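Side-chain contacts in COG0778: Nitroreductase (PDB 2B67), which probably catalyses NAD(P)H-dependent reduction of nitro compounds or related acceptors, using flavin mononucleotide bound between the two subunits of a dimer: residues 39-42 with 43-47; 121-124 with 125-128. All blocks are in the same frame, centred on the assembly; numbering follows the deposited sequence.

Interaction 1. Residues 39-42 with 43-47; sequences APSA and HNSQP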
loop_
_atom_site.group_PDB
_atom_site.type_symbol
_atom_site.label_atom_id
_atom_site.label_comp_id
_atom_site.label_asym_id
_atom_site.label_seq_id
_atom_site.Cartn_x
_atom_site.Cartn_y
_atom_site.Cartn_z
ATOM N N ALA A 39 1.878 10.149 -1.668
ATOM C CA ALA A 39 2.190 8.758 -2.088
ATOM C C ALA A 39 2.371 8.605 -3.590
ATOM O O ALA A 39 1.598 9.198 -4.343
ATOM C CB ALA A 39 1.063 7.841 -1.700
ATOM N N PRO A 40 3.318 7.729 -4.021
ATOM C CA PRO A 40 3.398 7.410 -5.440
ATOM C C PRO A 40 2.200 6.519 -5.817
ATOM O O PRO A 40 1.557 5.912 -4.934
ATOM C CB PRO A 40 4.712 6.609 -5.542
ATOM C CG PRO A 40 4.764 5.846 -4.201
ATOM C CD PRO A 40 4.315 6.962 -3.227
ATOM N N SER A 41 1.861 6.489 -7.100
ATOM C CA SER A 41 0.844 5.566 -7.640
ATOM C C SER A 41 1.330 5.205 -9.030
ATOM O O SER A 41 2.091 5.977 -9.622
ATOM C CB SER A 41 -0.541 6.233 -7.732
ATOM O OG SER A 41 -0.450 7.559 -8.272
ATOM N N ALA A 42 0.941 4.026 -9.527
ATOM C CA ALA A 42 1.260 3.625 -10.914
ATOM C C ALA A 42 0.840 4.737 -11.868
ATOM O O ALA A 42 -0.275 5.254 -11.751
ATOM C CB ALA A 42 0.563 2.307 -11.263
ATOM N N HIS A 43 1.743 5.180 -12.753
ATOM C CA HIS A 43 1.403 6.211 -13.776
ATOM C C HIS A 43 1.114 7.589 -13.200
ATOM O O HIS A 43 0.662 8.498 -13.936
ATOM C CB HIS A 43 0.163 5.797 -14.584
ATOM C CG HIS A 43 0.313 4.485 -15.275
ATOM N ND1 HIS A 43 -0.362 3.354 -14.865
ATOM C CD2 HIS A 43 1.063 4.119 -16.345
ATOM C CE1 HIS A 43 -0.029 2.343 -15.653
ATOM N NE2 HIS A 43 0.834 2.780 -16.554
ATOM N N ASN A 44 1.334 7.734 -11.884
ATOM C CA ASN A 44 0.845 8.877 -11.129
ATOM C C ASN A 44 -0.658 9.027 -11.344
ATOM O O ASN A 44 -1.176 10.120 -11.320
ATOM C CB ASN A 44 1.615 10.170 -11.492
ATOM C CG ASN A 44 1.372 11.302 -10.515
ATOM O OD1 ASN A 44 1.115 11.095 -9.299
ATOM N ND2 ASN A 44 1.489 12.527 -11.020
ATOM N N SER A 45 -1.363 7.898 -11.488
ATOM C CA SER A 45 -2.809 7.904 -11.699
ATOM C C SER A 45 -3.626 8.295 -10.461
ATOM O O SER A 45 -4.769 8.684 -10.589
ATOM C CB SER A 45 -3.287 6.535 -12.212
ATOM O OG SER A 45 -3.150 5.518 -11.207
ATOM N N GLN A 46 -3.045 8.184 -9.264
ATOM C CA GLN A 46 -3.700 8.613 -8.010
ATOM C C GLN A 46 -5.215 8.318 -8.001
ATOM O O GLN A 46 -6.041 9.222 -7.908
ATOM C CB GLN A 46 -3.384 10.092 -7.683
ATOM C CG GLN A 46 -3.573 11.084 -8.807
ATOM C CD GLN A 46 -2.763 12.399 -8.612
ATOM O OE1 GLN A 46 -2.995 13.152 -7.674
ATOM N NE2 GLN A 46 -1.856 12.665 -9.524
ATOM N N PRO A 47 -5.580 7.033 -8.116
ATOM C CA PRO A 47 -6.948 6.677 -8.450
ATOM C C PRO A 47 -7.830 6.529 -7.223
ATOM O O PRO A 47 -8.532 5.528 -7.101
ATOM C CB PRO A 47 -6.772 5.329 -9.163
ATOM C CG PRO A 47 -5.605 4.673 -8.413
ATOM C CD PRO A 47 -4.693 5.843 -8.034
HETATM O O HOH W 1 0.522 9.461 -6.985
#

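Interaction 2. Residues 121-124 with 125-128; sequences RYSE and QQVS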
loop_
_atom_site.group_PDB
_atom_site.type_symbol
_atom_site.label_atom_id
_atom_site.label_comp_id
_atom_site.label_asym_id
_atom_site.label_seq_id
_atom_site.Cartn_x
_atom_site.Cartn_y
_atom_site.Cartn_z
ATOM N N ARG A 121 -6.731 -1.902 -22.487
ATOM C CA ARG A 121 -6.213 -3.263 -22.740
ATOM C C ARG A 121 -5.924 -4.108 -21.484
ATOM O O ARG A 121 -5.422 -5.234 -21.590
ATOM C CB ARG A 121 -4.946 -3.201 -23.593
ATOM C CG ARG A 121 -5.195 -3.155 -25.086
ATOM C CD ARG A 121 -3.886 -2.867 -25.808
ATOM N NE ARG A 121 -3.615 -1.438 -25.905
ATOM C CZ ARG A 121 -2.411 -0.907 -26.111
ATOM N NH1 ARG A 121 -1.336 -1.691 -26.216
ATOM N NH2 ARG A 121 -2.281 0.408 -26.204
ATOM N N TYR A 122 -6.224 -3.566 -20.306
ATOM C CA TYR A 122 -6.108 -4.339 -19.053
ATOM C C TYR A 122 -7.208 -5.403 -18.928
ATOM O O TYR A 122 -8.382 -5.117 -19.089
ATOM C CB TYR A 122 -6.184 -3.406 -17.831
ATOM C CG TYR A 122 -4.939 -2.600 -17.535
ATOM C CD1 TYR A 122 -4.028 -2.276 -18.555
ATOM C CD2 TYR A 122 -4.669 -2.145 -16.237
ATOM C CE1 TYR A 122 -2.899 -1.561 -18.295
ATOM C CE2 TYR A 122 -3.524 -1.394 -15.965
ATOM C CZ TYR A 122 -2.648 -1.109 -16.997
ATOM O OH TYR A 122 -1.509 -0.366 -16.778
ATOM N N SER A 123 -6.820 -6.620 -18.602
ATOM C CA SER A 123 -7.779 -7.622 -18.142
ATOM C C SER A 123 -8.544 -7.123 -16.897
ATOM O O SER A 123 -8.159 -6.121 -16.261
ATOM C CB SER A 123 -7.045 -8.919 -17.809
ATOM O OG SER A 123 -6.439 -8.872 -16.515
ATOM N N GLU A 124 -9.640 -7.796 -16.567
ATOM C CA GLU A 124 -10.382 -7.475 -15.357
ATOM C C GLU A 124 -9.568 -7.677 -14.067
ATOM O O GLU A 124 -9.723 -6.899 -13.122
ATOM C CB GLU A 124 -11.715 -8.219 -15.305
ATOM C CG GLU A 124 -12.864 -7.339 -15.777
ATOM C CD GLU A 124 -14.226 -7.944 -15.507
ATOM O OE1 GLU A 124 -14.743 -8.631 -16.424
ATOM O OE2 GLU A 124 -14.767 -7.735 -14.381
ATOM N N GLN A 125 -8.699 -8.691 -14.051
ATOM C CA GLN A 125 -7.840 -8.953 -12.910
ATOM C C GLN A 125 -6.775 -7.879 -12.830
ATOM O O GLN A 125 -6.449 -7.443 -11.747
ATOM C CB GLN A 125 -7.178 -10.345 -12.974
ATOM C CG GLN A 125 -6.249 -10.616 -11.754
ATOM C CD GLN A 125 -5.250 -11.774 -11.946
ATOM O OE1 GLN A 125 -5.562 -12.774 -12.604
ATOM N NE2 GLN A 125 -4.053 -11.647 -11.341
ATOM N N GLN A 126 -6.239 -7.460 -13.980
ATOM C CA GLN A 126 -5.208 -6.417 -14.009
ATOM C C GLN A 126 -5.721 -5.114 -13.439
ATOM O O GLN A 126 -5.065 -4.545 -12.578
ATOM C CB GLN A 126 -4.636 -6.199 -15.408
ATOM C CG GLN A 126 -3.666 -7.300 -15.840
ATOM C CD GLN A 126 -3.146 -7.123 -17.289
ATOM O OE1 GLN A 126 -3.645 -6.294 -18.040
ATOM N NE2 GLN A 126 -2.111 -7.882 -17.650
ATOM N N VAL A 127 -6.896 -4.669 -13.899
ATOM C CA VAL A 127 -7.585 -3.505 -13.323
ATOM C C VAL A 127 -7.822 -3.632 -11.809
ATOM O O VAL A 127 -7.478 -2.722 -11.038
ATOM C CB VAL A 127 -8.910 -3.174 -14.052
ATOM C CG1 VAL A 127 -9.677 -2.049 -13.328
ATOM C CG2 VAL A 127 -8.622 -2.694 -15.453
ATOM N N SER A 128 -8.400 -4.759 -11.397
ATOM C CA SER A 128 -8.766 -4.964 -10.009
ATOM C C SER A 128 -7.526 -4.955 -9.068
ATOM O O SER A 128 -7.588 -4.401 -7.957
ATOM C CB SER A 128 -9.555 -6.281 -9.838
ATOM O OG SER A 128 -10.083 -6.360 -8.522
#

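Interaction 1. Residues 39-42 with 43-47
S41 and A42 start two overlapping beta turns: S41 O accepts N44 N at 3.0 Å across a type II turn with A42 and H43 at its corners, and A42 O accepts S45 N at 2.9 Å one residue later, where H43 and N44 both have positive phi. The S41 side chain fills the inside of this coil. Its chi1 of 44° puts OG between its own backbone N and carbonyl carbon, facing the returning chain, and there OG takes the backbone N-H of Q46 at 2.8 Å. A water beside S41 OG donates to A39 O and to N44 OD1, the latter 2.9 Å from the water oxygen. N44 reaches that water because its CG lies anti to the backbone N (chi1 -166°); its ND2 bonds Y193 O of the second subunit. The Q46 chain, extended beyond CG, brings NE2 to N44 O, to which it donates at 3.2 Å with the oxygen only 13° out of the amide plane. That amide is bonded at both ends to the second subunit, OE1 to L195 N and NE2 to Y193 O. On the outer side of the turn, A42 CB lies 3.9 Å from H43 ND1, and this nitrogen is hydrogen-bonded to Y130 OH of helix 124-148. P40, S41, A42, H43 and N44 belong to one flavin mononucleotide pocket, so the coil is a piece of the flavin site at the dimer interface, as is characteristic of the nitroreductase family.

Interaction 2. Residues 121-124 with 125-128
S123 and Q126 bond each other twice, side chain to backbone in both directions. S123 OG accepts the N-H of Q126 at 2.9 Å and 158°, a fairly straight bond made possible by a chi1 of 81° that turns the hydroxyl over the first turn of the helix. In return, Q126 OE1 accepts S123 N at 3.2 Å, with the donor well above the plane of the amide carbonyl. The extended Q126 chain runs back past S123 OG, 3.3 Å from Q126 CG, to bring the amide there. Two backbone bonds follow: V127 N to S123 O at 3.0 Å, practically linear, and S128 N to E124 O at 3.1 Å. The exchange is a capping box, with S123 as the N-cap of helix 124-148 and Q126 three residues on; S123 OG takes a first-turn amide that has no carbonyl of a preceding turn to bond, and Q126 OE1 takes the amide of the N-cap residue itself.

Just outside the box, Y122 and V127 meet as a hydrophobic staple, the residue before the N-cap packing on the fourth residue after it. Y122 CB touches V127 CG2 at 3.5 Å, and that methyl sits at the edge of the tyrosine ring, near its plane. Q126 OE1 is held close to the same residue, 3.3 Å from Y122 CA, with the tyrosine ring and the glutamine amide turned 78° apart. Further along, the ring of Y122 packs edge-to-face with F119 of the preceding helix. On the dimer side, S128 OG bonds D129 OD1 of the second subunit, while Q125 NE2 reaches D129 OD2 of its own chain.

From the N terminus, the chain leaves helix 26-36, coils through interaction 1 and enters strand 48-53, an outermost strand of this chain's sheet. Much later, after helix 105-120, interaction 2 turns it into helix 124-148. The two are local and in series, neither nesting nor crossing. Their centres are 16 Å apart, yet they touch: H43 CE1 lies 3.3 Å from Y122 OH, and F119 meets both of these rings edge-to-face. Helix 124-148, which starts in interaction 2, continues past interaction 1, where N134 bonds A42 and Y130 bonds H43 and S45. Both contacts also reach the second subunit; residues 40-44 line the flavin pocket, while the Y122 side chain stands about 8 Å from a flavin.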